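PDB 1QO8: probable fumarate reductase Ifc3 from Shewanella frigidimarina, which catalyses the essentially unidirectional reduction of fumarate to succinate in vitro, using one FAD and four covalently bound c-type hemes per subunit. Local coordinates for residues V184-M192 with I201-S211. Sequence-based numbering, arbitrary orientation.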
loop_
_atom_site.group_PDB
_atom_site.type_symbol
_atom_site.label_atom_id
_atom_site.label_comp_id
_atom_site.label_asym_id
_atom_site.label_seq_id
_atom_site.Cartn_x
_atom_site.Cartn_y
_atom_site.Cartn_z
ATOM N N VAL A 184 -23.208 -22.763 -7.339
ATOM C CA VAL A 184 -22.186 -22.166 -6.503
ATOM C C VAL A 184 -20.906 -21.906 -7.292
ATOM O O VAL A 184 -20.299 -20.838 -7.136
ATOM C CB VAL A 184 -21.912 -23.060 -5.300
ATOM C CG1 VAL A 184 -20.632 -22.649 -4.579
ATOM C CG2 VAL A 184 -23.047 -22.990 -4.308
ATOM N N GLU A 185 -20.515 -22.812 -8.187
ATOM C CA GLU A 185 -19.292 -22.684 -8.947
ATOM C C GLU A 185 -19.453 -21.529 -9.909
ATOM O O GLU A 185 -18.453 -20.901 -10.196
ATOM C CB GLU A 185 -18.869 -23.965 -9.698
ATOM C CG GLU A 185 -20.020 -24.916 -10.028
ATOM C CD GLU A 185 -20.565 -25.604 -8.783
ATOM O OE1 GLU A 185 -19.839 -26.359 -8.104
ATOM O OE2 GLU A 185 -21.738 -25.373 -8.441
ATOM N N TRP A 186 -20.650 -21.272 -10.434
ATOM C CA TRP A 186 -20.844 -20.121 -11.305
ATOM C C TRP A 186 -20.641 -18.807 -10.558
ATOM O O TRP A 186 -20.000 -17.867 -11.050
ATOM C CB TRP A 186 -22.226 -20.244 -11.933
ATOM C CG TRP A 186 -22.318 -21.399 -12.912
ATOM C CD1 TRP A 186 -21.337 -22.250 -13.327
ATOM C CD2 TRP A 186 -23.489 -21.781 -13.647
ATOM N NE1 TRP A 186 -21.804 -23.154 -14.224
ATOM C CE2 TRP A 186 -23.132 -22.880 -14.450
ATOM C CE3 TRP A 186 -24.815 -21.330 -13.657
ATOM C CZ2 TRP A 186 -24.066 -23.532 -15.280
ATOM C CZ3 TRP A 186 -25.727 -21.968 -14.485
ATOM C CH2 TRP A 186 -25.347 -23.060 -15.283
ATOM N N PHE A 187 -21.243 -18.736 -9.379
ATOM C CA PHE A 187 -21.035 -17.570 -8.481
ATOM C C PHE A 187 -19.537 -17.375 -8.225
ATOM O O PHE A 187 -18.970 -16.282 -8.294
ATOM C CB PHE A 187 -21.793 -17.820 -7.160
ATOM C CG PHE A 187 -21.815 -16.684 -6.172
ATOM C CD1 PHE A 187 -20.654 -16.140 -5.651
ATOM C CD2 PHE A 187 -23.005 -16.109 -5.775
ATOM C CE1 PHE A 187 -20.671 -15.079 -4.753
ATOM C CE2 PHE A 187 -23.042 -15.043 -4.877
ATOM C CZ PHE A 187 -21.872 -14.502 -4.374
ATOM N N ILE A 188 -18.871 -18.472 -7.835
ATOM C CA ILE A 188 -17.434 -18.451 -7.569
ATOM C C ILE A 188 -16.618 -18.007 -8.737
ATOM O O ILE A 188 -15.942 -16.968 -8.606
ATOM C CB ILE A 188 -16.953 -19.782 -6.978
ATOM C CG1 ILE A 188 -17.594 -19.931 -5.591
ATOM C CG2 ILE A 188 -15.440 -19.918 -6.840
ATOM C CD1 ILE A 188 -17.549 -21.391 -5.129
ATOM N N GLU A 189 -16.776 -18.618 -9.918
ATOM C CA GLU A 189 -16.054 -18.206 -11.104
ATOM C C GLU A 189 -16.338 -16.774 -11.533
ATOM O O GLU A 189 -15.489 -16.025 -12.048
ATOM C CB GLU A 189 -16.505 -19.115 -12.263
ATOM C CG GLU A 189 -16.178 -20.581 -12.176
ATOM C CD GLU A 189 -16.760 -21.410 -13.314
ATOM O OE1 GLU A 189 -17.221 -20.914 -14.380
ATOM O OE2 GLU A 189 -16.736 -22.649 -13.124
ATOM N N ASP A 190 -17.642 -16.384 -11.490
ATOM C CA ASP A 190 -17.999 -15.025 -11.864
ATOM C C ASP A 190 -17.251 -14.012 -11.014
ATOM O O ASP A 190 -16.785 -12.962 -11.482
ATOM C CB ASP A 190 -19.528 -14.820 -11.679
ATOM C CG ASP A 190 -20.432 -15.460 -12.734
ATOM O OD1 ASP A 190 -19.987 -16.153 -13.664
ATOM O OD2 ASP A 190 -21.685 -15.320 -12.665
ATOM N N ALA A 191 -17.220 -14.249 -9.693
ATOM C CA ALA A 191 -16.480 -13.353 -8.805
ATOM C C ALA A 191 -14.986 -13.345 -9.154
ATOM O O ALA A 191 -14.291 -12.308 -9.152
ATOM C CB ALA A 191 -16.700 -13.775 -7.327
ATOM N N MET A 192 -14.438 -14.549 -9.373
ATOM C CA MET A 192 -12.974 -14.650 -9.560
ATOM C C MET A 192 -12.541 -13.874 -10.782
ATOM O O MET A 192 -11.559 -13.154 -10.880
ATOM C CB MET A 192 -12.549 -16.126 -9.601
ATOM C CG MET A 192 -12.715 -16.797 -8.232
ATOM S SD MET A 192 -11.621 -16.146 -6.956
ATOM C CE MET A 192 -10.008 -16.412 -7.730
ATOM N N ILE A 201 -9.624 -17.206 -3.118
ATOM C CA ILE A 201 -10.580 -18.205 -3.573
ATOM C C ILE A 201 -11.288 -18.845 -2.400
ATOM O O ILE A 201 -12.446 -19.221 -2.587
ATOM C CB ILE A 201 -9.995 -19.282 -4.515
ATOM C CG1 ILE A 201 -11.041 -20.252 -5.026
ATOM C CG2 ILE A 201 -8.906 -20.102 -3.799
ATOM C CD1 ILE A 201 -11.930 -19.838 -6.155
ATOM N N LYS A 202 -10.661 -18.945 -1.240
ATOM C CA LYS A 202 -11.325 -19.487 -0.081
ATOM C C LYS A 202 -12.399 -18.546 0.466
ATOM O O LYS A 202 -13.439 -19.008 0.957
ATOM C CB LYS A 202 -10.305 -19.826 1.024
ATOM C CG LYS A 202 -9.094 -20.547 0.496
ATOM C CD LYS A 202 -7.836 -20.405 1.322
ATOM C CE LYS A 202 -7.566 -19.051 1.957
ATOM N NZ LYS A 202 -6.108 -18.708 1.814
ATOM N N LEU A 203 -12.108 -17.237 0.375
ATOM C CA LEU A 203 -13.124 -16.305 0.922
ATOM C C LEU A 203 -14.310 -16.308 -0.041
ATOM O O LEU A 203 -15.469 -16.340 0.387
ATOM C CB LEU A 203 -12.451 -14.954 1.121
ATOM C CG LEU A 203 -11.292 -14.837 2.100
ATOM C CD1 LEU A 203 -10.852 -13.372 2.170
ATOM C CD2 LEU A 203 -11.686 -15.342 3.494
ATOM N N VAL A 204 -14.019 -16.357 -1.344
ATOM C CA VAL A 204 -15.026 -16.374 -2.389
ATOM C C VAL A 204 -15.957 -17.568 -2.280
ATOM O O VAL A 204 -17.169 -17.403 -2.505
ATOM C CB VAL A 204 -14.433 -16.267 -3.809
ATOM C CG1 VAL A 204 -15.465 -16.216 -4.908
ATOM C CG2 VAL A 204 -13.645 -14.943 -3.836
ATOM N N THR A 205 -15.376 -18.752 -2.034
ATOM C CA THR A 205 -16.150 -19.968 -1.830
ATOM C C THR A 205 -17.117 -19.895 -0.667
ATOM O O THR A 205 -18.295 -20.235 -0.814
ATOM C CB THR A 205 -15.145 -21.174 -1.660
ATOM O OG1 THR A 205 -14.406 -21.227 -2.900
ATOM C CG2 THR A 205 -15.857 -22.483 -1.433
ATOM N N ILE A 206 -16.705 -19.449 0.496
ATOM C CA ILE A 206 -17.583 -19.159 1.627
ATOM C C ILE A 206 -18.651 -18.118 1.320
ATOM O O ILE A 206 -19.828 -18.301 1.704
ATOM C CB ILE A 206 -16.754 -18.675 2.822
ATOM C CG1 ILE A 206 -15.943 -19.926 3.276
ATOM C CG2 ILE A 206 -17.574 -18.087 3.948
ATOM C CD1 ILE A 206 -15.097 -19.724 4.493
ATOM N N LEU A 207 -18.225 -17.054 0.638
ATOM C CA LEU A 207 -19.176 -16.061 0.169
ATOM C C LEU A 207 -20.294 -16.758 -0.628
ATOM O O LEU A 207 -21.448 -16.627 -0.232
ATOM C CB LEU A 207 -18.550 -14.951 -0.693
ATOM C CG LEU A 207 -19.553 -13.868 -1.077
ATOM C CD1 LEU A 207 -20.050 -13.197 0.189
ATOM C CD2 LEU A 207 -18.944 -12.821 -2.037
ATOM N N ALA A 208 -19.939 -17.519 -1.656
ATOM C CA ALA A 208 -20.905 -18.216 -2.483
ATOM C C ALA A 208 -21.741 -19.187 -1.649
ATOM O O ALA A 208 -22.962 -19.174 -1.713
ATOM C CB ALA A 208 -20.262 -19.019 -3.626
ATOM N N GLU A 209 -21.079 -19.993 -0.828
ATOM C CA GLU A 209 -21.743 -21.077 -0.143
ATOM C C GLU A 209 -22.777 -20.620 0.858
ATOM O O GLU A 209 -23.727 -21.354 1.098
ATOM C CB GLU A 209 -20.706 -21.944 0.582
ATOM C CG GLU A 209 -20.049 -22.881 -0.445
ATOM C CD GLU A 209 -18.916 -23.675 0.193
ATOM O OE1 GLU A 209 -18.490 -23.383 1.318
ATOM O OE2 GLU A 209 -18.464 -24.627 -0.491
ATOM N N GLN A 210 -22.605 -19.464 1.483
ATOM C CA GLN A 210 -23.399 -19.020 2.604
ATOM C C GLN A 210 -24.304 -17.840 2.288
ATOM O O GLN A 210 -24.927 -17.237 3.152
ATOM C CB GLN A 210 -22.408 -18.659 3.737
ATOM C CG GLN A 210 -22.008 -19.946 4.457
ATOM C CD GLN A 210 -20.857 -19.789 5.416
ATOM O OE1 GLN A 210 -19.957 -20.631 5.428
ATOM N NE2 GLN A 210 -20.843 -18.766 6.282
ATOM N N SER A 211 -24.339 -17.426 1.056
ATOM C CA SER A 211 -25.080 -16.292 0.542
ATOM C C SER A 211 -26.576 -16.539 0.630
ATOM O O SER A 211 -27.215 -15.588 1.107
ATOM C CB SER A 211 -24.641 -15.950 -0.870
ATOM O OG SER A 211 -24.755 -16.983 -1.829
#
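Segments 184-192 and 201-211, parts of helices 184-194 and 201-220, pack with their axes 8.9 Å apart at closest approach and run roughly antiparallel, at 138°, which brings Val184 beside Ala208 and Met192 beside Ile201. The contact between them is apolar. Ile188 is a knob in the hole formed by Ile201, Val204, Thr205 and Ala208. Its CG1 presses on Ala208 CB at 3.4 Å, tighter than normal carbon packing, and carries CD1 to Thr205. Its CG2, anti to the backbone N, meets Ile201 CD1 at 3.6 Å. Thr205 OG1 donates to Ile201 O (2.8 Å), which also accepts the Thr205 amide from the other face of its carbonyl plane.

Phe187 has CG anti to the backbone N (chi1 -174°), which lays its ring on the second helix. Ala208 CA sits over one face, 3.9 Å from the ring centroid, a CH-pi contact. Leu207 CD2 meets the ring edge in its plane, 3.9 Å from Phe187 CE1. Replacing Phe187 with a serine is likely to leave Ala208 and Leu207 without their aromatic cover and open a gap between the helices. Farther along, Val204 CG1 touches Ala191 CB at 3.7 Å. The bent Met192 chain sets its SD against Val204 CG2.

This is a helix hairpin within the FAD-binding region, closed by a short connection. The side chain of Leu207 is about 9 Å from the bound FAD, near that site but not touching it. Phe187 and Ile206 also pack on helix 543-563, and Ser211 OG bonds to the Val170 amide, just beyond strand 167-168.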